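Local coordinates for alpha-1,2-Mannosidase (Trichoderma reesei, PDB 1HCU), which probably trims alpha-1,2-linked mannose residues from N-linked high-mannose glycans as a calcium-dependent family 47 glycoside hydrolase, at residues L110-L115 with H488-I492; E396-Y402 with Y460-I464; A430-I434 with A445-M449. All blocks are in the same frame, centred on the assembly; numbering follows the deposited sequence.

Contact 1: residues L110-L115 with H488-I492; sequences LSAYDL and HPFSI
The Phe490 ring turns an edge to helix 110-115, where its CE2 lies 3.4 Å from Ser111 N. Ser111 CA also sits in the plane of the ring at that edge. One face of the ring carries His488 O of its own segment, offset toward the rim. Leu110 CB meets the same ring corner obliquely, 3.7 Å from Phe490 CE2. The His488 ring is approached obliquely by Ser111 OG, which is 3.6 Å from its ND1. Both ND1 and Ser111 OG are hydrogen-bonded to Asp63, and NE2 of the ring to Asp60. Backbone contact is close as well: Ser111 CA makes a CA-H...O contact of 3.3 Å with Pro489 O. Further along, Ser491 N donates to Asp114 OD2, 3.0 Å away, in a nearly straight bond (164°). The donor comes from above the carboxylate plane. With CG of Asp114 beside its backbone N (chi1 -80°), OD2 is turned to the strand and OD1 to Arg187, a salt bridge. With an alanine here, the Ser491 N-H would probably lose its acceptor and Arg187 a negative partner. Leu115 CD1 touches Pro489 CG more loosely. Strand 489-491 pairs with strand 481-483 in the C-terminal hairpin, which in family 47 enzymes plugs one end of the (alpha/alpha)7 barrel. Helix 98-117 packs beside it, with helices 56-67, 127-144 and 182-192 around the contact.

Contact 2: residues E396-Y402 with Y460-I464; sequences ESLYYAY and YAYLI
Glu396 lays its CG over one face of the Tyr460 ring, 3.8 Å from the centroid and 22° off the ring normal. This is a CH-pi contact. The two side chains lie side by side and point the same way, and the carboxylate is nearly parallel to the ring. Glu396 reaches along the ring because CG is anti to the backbone N (chi1 -176°) and the chain stays extended beyond it. A water joins the polar ends: it donates to Glu396 OE2 and is hydrogen-bonded to Tyr400 OH and Tyr460 OH. The Tyr399 ring meets the Tyr460 ring obliquely, its CD1 3.8 Å from Tyr460 CD1. At its other side, Tyr399 CE2 touches Leu463 CB at 3.7 Å, and Ile464 CB lies at the ring edge. The CD1 methyl of Ile464 fits against the turn of helix 396-402, 3.6 Å from Tyr399 CA and 3.8 Å from Tyr402 CB. Farther out, Val473 N is hydrogen-bonded to Tyr399 OH, and Trp410 and Gln411 of helix 408-425 pack on Tyr402. The helix segments run nearly parallel, at 20°, consistent with helices of one layer of the alpha/alpha barrel. The Glu396 side chain is about 5 Å from the bound calcium. No direct hydrogen bond joins the segments, and the water, gripped by OE2 and two hydroxyls, is likely to fix how the Glu396 carboxylate is turned beside the metal.

Contact 3: residues A430-I434 with A445-M449; sequences AYSSI and ASDDM
Ser432 turns OG anti to its own backbone N (chi1 169°), which carries the hydroxyl to the backbone of the loop 445-449. There Asp448 N donates to Ser432 OG at 3.0 Å, in a nearly straight bond of 166°. The hydroxyl in turn donates to Ser433 O, lying in the carbonyl plane on a lone pair. That oxygen has a second firm donor: Ser446 N, 2.8 Å away, comes from above the carbonyl plane. In Ser446 the hydroxyl sits between the backbone N and the carbonyl carbon (chi1 50°), which brings OG within 3.0 Å of Ser433 CB. A water is hydrogen-bonded to Ser446 OG and gives a weak bond to Ile434 O. Asp447 takes left-handed backbone angles, both positive, between Ser446 and Asp448, the two residues that bond back to Ser432 and Ser433. Its carboxylate is held by Ser44 and Val43. Ser433 N donates to Asp448 O at 3.0 Å. Ile434 and Ala445 form a single beta bridge. The contact thus folds the loop before helix 451-465 back on the chain leaving the small antiparallel sheet of strands 426-427 and 430-431. At the other end Met449 packs on Ala430 and the Tyr431 carbonyl, its SD 3.7 Å from Ala430 CB and 3.4 Å from Tyr431 O. Helix 13-33 supports this end, touching Ala430, Tyr431 and Met449. The side chain of Ser433 is about 9 Å from that of Glu353, a predicted proton donor.

The three contacts lie in one family 47 domain and do not touch each other. Centres of contacts 1 and 2 are about 18 Å apart, those of contacts 2 and 3 about 23 Å, and those of contacts 1 and 3 about 29 Å. Along the chain contact 1 spans contact 2, which spans contact 3. Contact 1 joins the early helix 98-117 to strand 489-491, and so probably ties the C-terminal hairpin to the first part of the barrel. Contacts 2 and 3 join parts of the chain among its later helices. The loop of contact 3 leads into helix 451-465, which serves contact 2. Contacts 1 and 2 border the calcium region.

Contact 1: residues L110-L115 with H488-I492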
loop_
_atom_site.group_PDB
_atom_site.type_symbol
_atom_site.label_atom_id
_atom_site.label_comp_id
_atom_site.label_asym_id
_atom_site.label_seq_id
_atom_site.Cartn_x
_atom_site.Cartn_y
_atom_site.Cartn_z
ATOM N N LEU A 110 5.444 2.756 -14.240
ATOM C CA LEU A 110 6.257 1.562 -14.447
ATOM C C LEU A 110 5.440 0.270 -14.528
ATOM O O LEU A 110 5.744 -0.603 -15.344
ATOM C CB LEU A 110 7.315 1.448 -13.341
ATOM C CG LEU A 110 8.744 1.938 -13.629
ATOM C CD1 LEU A 110 8.748 3.303 -14.284
ATOM C CD2 LEU A 110 9.510 1.976 -12.320
ATOM N N SER A 111 4.405 0.137 -13.703
ATOM C CA SER A 111 3.593 -1.076 -13.747
ATOM C C SER A 111 2.831 -1.116 -15.071
ATOM O O SER A 111 2.747 -2.162 -15.720
ATOM C CB SER A 111 2.621 -1.134 -12.559
ATOM O OG SER A 111 1.707 -0.051 -12.572
ATOM N N ALA A 112 2.289 0.030 -15.481
ATOM C CA ALA A 112 1.566 0.107 -16.743
ATOM C C ALA A 112 2.531 -0.234 -17.877
ATOM O O ALA A 112 2.181 -0.956 -18.811
ATOM C CB ALA A 112 1.002 1.506 -16.942
ATOM N N TYR A 113 3.753 0.278 -17.791
ATOM C CA TYR A 113 4.736 0.001 -18.827
ATOM C C TYR A 113 5.029 -1.502 -18.909
ATOM O O TYR A 113 5.000 -2.086 -19.994
ATOM C CB TYR A 113 6.014 0.787 -18.543
ATOM C CG TYR A 113 7.078 0.634 -19.599
ATOM C CD1 TYR A 113 6.973 1.267 -20.837
ATOM C CD2 TYR A 113 8.197 -0.151 -19.353
ATOM C CE1 TYR A 113 7.969 1.113 -21.803
ATOM C CE2 TYR A 113 9.182 -0.312 -20.292
ATOM C CZ TYR A 113 9.071 0.315 -21.513
ATOM O OH TYR A 113 10.067 0.097 -22.435
ATOM N N ASP A 114 5.288 -2.130 -17.763
ATOM C CA ASP A 114 5.578 -3.558 -17.741
ATOM C C ASP A 114 4.403 -4.404 -18.235
ATOM O O ASP A 114 4.603 -5.401 -18.925
ATOM C CB ASP A 114 5.993 -4.017 -16.336
ATOM C CG ASP A 114 7.451 -3.693 -16.015
ATOM O OD1 ASP A 114 8.259 -3.569 -16.960
ATOM O OD2 ASP A 114 7.798 -3.584 -14.819
ATOM N N LEU A 115 3.181 -4.013 -17.895
ATOM C CA LEU A 115 2.025 -4.776 -18.341
ATOM C C LEU A 115 1.784 -4.615 -19.847
ATOM O O LEU A 115 1.591 -5.606 -20.558
ATOM C CB LEU A 115 0.776 -4.357 -17.559
ATOM C CG LEU A 115 0.773 -4.675 -16.054
ATOM C CD1 LEU A 115 -0.482 -4.099 -15.413
ATOM C CD2 LEU A 115 0.836 -6.173 -15.832
ATOM N N HIS A 488 0.933 -1.580 -7.574
ATOM C CA HIS A 488 1.405 -1.489 -8.957
ATOM C C HIS A 488 2.418 -2.606 -9.183
ATOM O O HIS A 488 3.530 -2.557 -8.671
ATOM C CB HIS A 488 2.044 -0.125 -9.234
ATOM C CG HIS A 488 1.096 1.020 -9.068
ATOM N ND1 HIS A 488 -0.146 1.044 -9.662
ATOM C CD2 HIS A 488 1.194 2.165 -8.353
ATOM C CE1 HIS A 488 -0.776 2.153 -9.316
ATOM N NE2 HIS A 488 0.016 2.849 -8.522
ATOM N N PRO A 489 2.037 -3.633 -9.957
ATOM C CA PRO A 489 2.895 -4.784 -10.259
ATOM C C PRO A 489 4.026 -4.535 -11.258
ATOM O O PRO A 489 3.783 -4.070 -12.367
ATOM C CB PRO A 489 1.896 -5.807 -10.783
ATOM C CG PRO A 489 0.945 -4.940 -11.553
ATOM C CD PRO A 489 0.711 -3.795 -10.580
ATOM N N PHE A 490 5.255 -4.861 -10.868
ATOM C CA PHE A 490 6.422 -4.691 -11.739
ATOM C C PHE A 490 6.950 -6.069 -12.125
ATOM O O PHE A 490 6.842 -7.011 -11.338
ATOM C CB PHE A 490 7.548 -3.961 -10.995
ATOM C CG PHE A 490 7.173 -2.609 -10.491
ATOM C CD1 PHE A 490 7.805 -2.080 -9.370
ATOM C CD2 PHE A 490 6.198 -1.857 -11.133
ATOM C CE1 PHE A 490 7.463 -0.811 -8.895
ATOM C CE2 PHE A 490 5.851 -0.602 -10.675
ATOM C CZ PHE A 490 6.483 -0.073 -9.553
ATOM N N SER A 491 7.511 -6.207 -13.324
ATOM C CA SER A 491 8.088 -7.502 -13.711
ATOM C C SER A 491 9.369 -7.622 -12.898
ATOM O O SER A 491 10.021 -6.611 -12.631
ATOM C CB SER A 491 8.455 -7.541 -15.196
ATOM O OG SER A 491 7.313 -7.514 -16.024
ATOM N N ILE A 492 9.731 -8.839 -12.500
ATOM C CA ILE A 492 10.956 -9.045 -11.729
ATOM C C ILE A 492 12.158 -9.005 -12.674
ATOM O O ILE A 492 12.033 -9.300 -13.859
ATOM C CB ILE A 492 10.932 -10.392 -10.975
ATOM C CG1 ILE A 492 11.050 -11.556 -11.965
ATOM C CG2 ILE A 492 9.630 -10.501 -10.170
ATOM C CD1 ILE A 492 11.193 -12.912 -11.309
#

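Contact 2: residues E396-Y402 with Y460-I464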
loop_
_atom_site.group_PDB
_atom_site.type_symbol
_atom_site.label_atom_id
_atom_site.label_comp_id
_atom_site.label_asym_id
_atom_site.label_seq_id
_atom_site.Cartn_x
_atom_site.Cartn_y
_atom_site.Cartn_z
ATOM N N GLU A 396 -6.436 -6.481 0.569
ATOM C CA GLU A 396 -5.118 -6.923 0.135
ATOM C C GLU A 396 -4.767 -8.223 0.849
ATOM O O GLU A 396 -4.434 -9.220 0.209
ATOM C CB GLU A 396 -4.063 -5.862 0.468
ATOM C CG GLU A 396 -2.649 -6.164 -0.019
ATOM C CD GLU A 396 -1.688 -5.034 0.321
ATOM O OE1 GLU A 396 -2.172 -3.904 0.530
ATOM O OE2 GLU A 396 -0.460 -5.262 0.372
ATOM N N SER A 397 -4.851 -8.219 2.175
ATOM C CA SER A 397 -4.506 -9.417 2.923
ATOM C C SER A 397 -5.416 -10.604 2.622
ATOM O O SER A 397 -4.943 -11.736 2.531
ATOM C CB SER A 397 -4.465 -9.116 4.420
ATOM O OG SER A 397 -3.355 -8.280 4.702
ATOM N N LEU A 398 -6.711 -10.347 2.456
ATOM C CA LEU A 398 -7.642 -11.412 2.139
ATOM C C LEU A 398 -7.241 -12.010 0.795
ATOM O O LEU A 398 -7.272 -13.229 0.611
ATOM C CB LEU A 398 -9.071 -10.872 2.065
ATOM C CG LEU A 398 -9.654 -10.407 3.406
ATOM C CD1 LEU A 398 -10.959 -9.657 3.159
ATOM C CD2 LEU A 398 -9.877 -11.613 4.315
ATOM N N TYR A 399 -6.857 -11.151 -0.141
ATOM C CA TYR A 399 -6.441 -11.617 -1.452
ATOM C C TYR A 399 -5.275 -12.603 -1.332
ATOM O O TYR A 399 -5.344 -13.708 -1.875
ATOM C CB TYR A 399 -6.069 -10.427 -2.346
ATOM C CG TYR A 399 -5.351 -10.816 -3.615
ATOM C CD1 TYR A 399 -3.984 -10.581 -3.758
ATOM C CD2 TYR A 399 -6.022 -11.454 -4.659
ATOM C CE1 TYR A 399 -3.305 -10.973 -4.900
ATOM C CE2 TYR A 399 -5.346 -11.854 -5.811
ATOM C CZ TYR A 399 -3.989 -11.611 -5.923
ATOM O OH TYR A 399 -3.297 -12.020 -7.044
ATOM N N TYR A 400 -4.216 -12.223 -0.614
ATOM C CA TYR A 400 -3.072 -13.122 -0.442
ATOM C C TYR A 400 -3.482 -14.439 0.219
ATOM O O TYR A 400 -3.002 -15.513 -0.179
ATOM C CB TYR A 400 -1.970 -12.480 0.404
ATOM C CG TYR A 400 -1.074 -11.513 -0.338
ATOM C CD1 TYR A 400 -1.389 -10.156 -0.408
ATOM C CD2 TYR A 400 0.106 -11.955 -0.956
ATOM C CE1 TYR A 400 -0.555 -9.259 -1.067
ATOM C CE2 TYR A 400 0.949 -11.063 -1.623
ATOM C CZ TYR A 400 0.610 -9.714 -1.669
ATOM O OH TYR A 400 1.442 -8.813 -2.285
ATOM N N ALA A 401 -4.353 -14.353 1.229
ATOM C CA ALA A 401 -4.828 -15.540 1.944
ATOM C C ALA A 401 -5.457 -16.538 0.966
ATOM O O ALA A 401 -5.198 -17.749 1.039
ATOM C CB ALA A 401 -5.834 -15.145 3.021
ATOM N N TYR A 402 -6.258 -16.025 0.035
ATOM C CA TYR A 402 -6.901 -16.870 -0.965
ATOM C C TYR A 402 -5.879 -17.458 -1.949
ATOM O O TYR A 402 -5.910 -18.651 -2.240
ATOM C CB TYR A 402 -7.976 -16.080 -1.737
ATOM C CG TYR A 402 -8.587 -16.884 -2.860
ATOM C CD1 TYR A 402 -8.228 -16.657 -4.187
ATOM C CD2 TYR A 402 -9.440 -17.957 -2.586
ATOM C CE1 TYR A 402 -8.685 -17.478 -5.207
ATOM C CE2 TYR A 402 -9.903 -18.786 -3.601
ATOM C CZ TYR A 402 -9.518 -18.545 -4.907
ATOM O OH TYR A 402 -9.928 -19.397 -5.903
ATOM N N TYR A 460 -7.272 -5.306 -5.908
ATOM C CA TYR A 460 -7.242 -6.556 -5.153
ATOM C C TYR A 460 -8.610 -7.238 -5.143
ATOM O O TYR A 460 -8.690 -8.461 -5.266
ATOM C CB TYR A 460 -6.751 -6.321 -3.717
ATOM C CG TYR A 460 -5.273 -5.965 -3.624
ATOM C CD1 TYR A 460 -4.288 -6.838 -4.098
ATOM C CD2 TYR A 460 -4.866 -4.743 -3.088
ATOM C CE1 TYR A 460 -2.932 -6.491 -4.042
ATOM C CE2 TYR A 460 -3.520 -4.391 -3.026
ATOM C CZ TYR A 460 -2.556 -5.263 -3.505
ATOM O OH TYR A 460 -1.225 -4.901 -3.462
ATOM N N ALA A 461 -9.678 -6.450 -5.006
ATOM C CA ALA A 461 -11.029 -6.996 -4.986
ATOM C C ALA A 461 -11.323 -7.749 -6.289
ATOM O O ALA A 461 -11.891 -8.842 -6.280
ATOM C CB ALA A 461 -12.048 -5.876 -4.785
ATOM N N TYR A 462 -10.909 -7.161 -7.403
ATOM C CA TYR A 462 -11.113 -7.765 -8.705
ATOM C C TYR A 462 -10.294 -9.045 -8.905
ATOM O O TYR A 462 -10.830 -10.081 -9.304
ATOM C CB TYR A 462 -10.740 -6.766 -9.789
ATOM C CG TYR A 462 -10.843 -7.336 -11.172
ATOM C CD1 TYR A 462 -12.084 -7.585 -11.745
ATOM C CD2 TYR A 462 -9.701 -7.652 -11.901
ATOM C CE1 TYR A 462 -12.193 -8.134 -13.005
ATOM C CE2 TYR A 462 -9.799 -8.205 -13.169
ATOM C CZ TYR A 462 -11.051 -8.441 -13.712
ATOM O OH TYR A 462 -11.170 -8.975 -14.965
ATOM N N LEU A 463 -8.995 -8.963 -8.628
ATOM C CA LEU A 463 -8.092 -10.091 -8.810
ATOM C C LEU A 463 -8.458 -11.329 -8.009
ATOM O O LEU A 463 -8.167 -12.453 -8.425
ATOM C CB LEU A 463 -6.649 -9.673 -8.481
ATOM C CG LEU A 463 -6.047 -8.642 -9.448
ATOM C CD1 LEU A 463 -4.653 -8.212 -8.970
ATOM C CD2 LEU A 463 -5.978 -9.252 -10.847
ATOM N N ILE A 464 -9.100 -11.143 -6.864
ATOM C CA ILE A 464 -9.468 -12.295 -6.065
ATOM C C ILE A 464 -10.639 -13.079 -6.700
ATOM O O ILE A 464 -10.824 -14.264 -6.408
ATOM C CB ILE A 464 -9.777 -11.872 -4.603
ATOM C CG1 ILE A 464 -9.702 -13.100 -3.693
ATOM C CG2 ILE A 464 -11.120 -11.178 -4.519
ATOM C CD1 ILE A 464 -9.752 -12.772 -2.213
HETATM O O HOH W 1 1.011 -6.297 -1.869
#

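Contact 3: residues A430-I434 with A445-M449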
loop_
_atom_site.group_PDB
_atom_site.type_symbol
_atom_site.label_atom_id
_atom_site.label_comp_id
_atom_site.label_asym_id
_atom_site.label_seq_id
_atom_site.Cartn_x
_atom_site.Cartn_y
_atom_site.Cartn_z
ATOM N N ALA A 430 -20.034 8.559 -7.321
ATOM C CA ALA A 430 -19.281 7.311 -7.186
ATOM C C ALA A 430 -19.208 6.782 -5.754
ATOM O O ALA A 430 -20.212 6.346 -5.192
ATOM C CB ALA A 430 -17.872 7.493 -7.748
ATOM N N TYR A 431 -18.009 6.810 -5.176
ATOM C CA TYR A 431 -17.793 6.330 -3.813
ATOM C C TYR A 431 -16.962 7.338 -3.033
ATOM O O TYR A 431 -16.157 8.079 -3.599
ATOM C CB TYR A 431 -17.101 4.955 -3.825
ATOM C CG TYR A 431 -17.868 3.898 -4.597
ATOM C CD1 TYR A 431 -17.743 3.793 -5.983
ATOM C CD2 TYR A 431 -18.778 3.056 -3.953
ATOM C CE1 TYR A 431 -18.509 2.881 -6.711
ATOM C CE2 TYR A 431 -19.555 2.138 -4.670
ATOM C CZ TYR A 431 -19.417 2.060 -6.050
ATOM O OH TYR A 431 -20.214 1.195 -6.777
ATOM N N SER A 432 -17.144 7.355 -1.725
ATOM C CA SER A 432 -16.437 8.317 -0.907
ATOM C C SER A 432 -16.089 7.804 0.480
ATOM O O SER A 432 -16.637 6.808 0.950
ATOM C CB SER A 432 -17.295 9.584 -0.775
ATOM O OG SER A 432 -16.782 10.462 0.208
ATOM N N SER A 433 -15.165 8.508 1.120
ATOM C CA SER A 433 -14.740 8.192 2.472
ATOM C C SER A 433 -15.957 8.428 3.349
ATOM O O SER A 433 -16.789 9.285 3.044
ATOM C CB SER A 433 -13.625 9.141 2.915
ATOM O OG SER A 433 -12.583 9.199 1.960
ATOM N N ILE A 434 -16.049 7.675 4.438
ATOM C CA ILE A 434 -17.166 7.791 5.365
ATOM C C ILE A 434 -16.714 8.167 6.773
ATOM O O ILE A 434 -15.609 7.818 7.198
ATOM C CB ILE A 434 -17.971 6.484 5.413
ATOM C CG1 ILE A 434 -17.026 5.295 5.638
ATOM C CG2 ILE A 434 -18.759 6.336 4.127
ATOM C CD1 ILE A 434 -17.730 3.971 5.869
ATOM N N ALA A 445 -20.861 10.579 4.262
ATOM C CA ALA A 445 -19.686 10.674 3.396
ATOM C C ALA A 445 -18.915 11.952 3.674
ATOM O O ALA A 445 -19.518 12.985 3.951
ATOM C CB ALA A 445 -20.124 10.656 1.938
ATOM N N SER A 446 -17.587 11.889 3.595
ATOM C CA SER A 446 -16.764 13.076 3.831
ATOM C C SER A 446 -16.388 13.741 2.509
ATOM O O SER A 446 -15.554 14.641 2.468
ATOM C CB SER A 446 -15.509 12.723 4.643
ATOM O OG SER A 446 -14.810 11.613 4.110
ATOM N N ASP A 447 -17.022 13.280 1.434
ATOM C CA ASP A 447 -16.822 13.819 0.091
ATOM C C ASP A 447 -15.384 13.766 -0.433
ATOM O O ASP A 447 -14.748 14.796 -0.657
ATOM C CB ASP A 447 -17.354 15.256 0.052
ATOM C CG ASP A 447 -17.465 15.806 -1.357
ATOM O OD1 ASP A 447 -17.810 15.034 -2.280
ATOM O OD2 ASP A 447 -17.222 17.018 -1.535
ATOM N N ASP A 448 -14.874 12.557 -0.637
ATOM C CA ASP A 448 -13.518 12.381 -1.145
ATOM C C ASP A 448 -13.302 10.962 -1.661
ATOM O O ASP A 448 -13.778 9.996 -1.077
ATOM C CB ASP A 448 -12.494 12.708 -0.057
ATOM C CG ASP A 448 -11.066 12.453 -0.509
ATOM O OD1 ASP A 448 -10.624 13.060 -1.510
ATOM O OD2 ASP A 448 -10.383 11.635 0.141
ATOM N N MET A 449 -12.592 10.853 -2.776
ATOM C CA MET A 449 -12.309 9.565 -3.392
ATOM C C MET A 449 -10.819 9.508 -3.731
ATOM O O MET A 449 -10.392 9.937 -4.803
ATOM C CB MET A 449 -13.172 9.393 -4.651
ATOM C CG MET A 449 -13.033 8.044 -5.339
ATOM S SD MET A 449 -14.433 7.649 -6.461
ATOM C CE MET A 449 -13.812 8.244 -8.016
HETATM O O HOH W 2 -13.779 10.359 6.131
#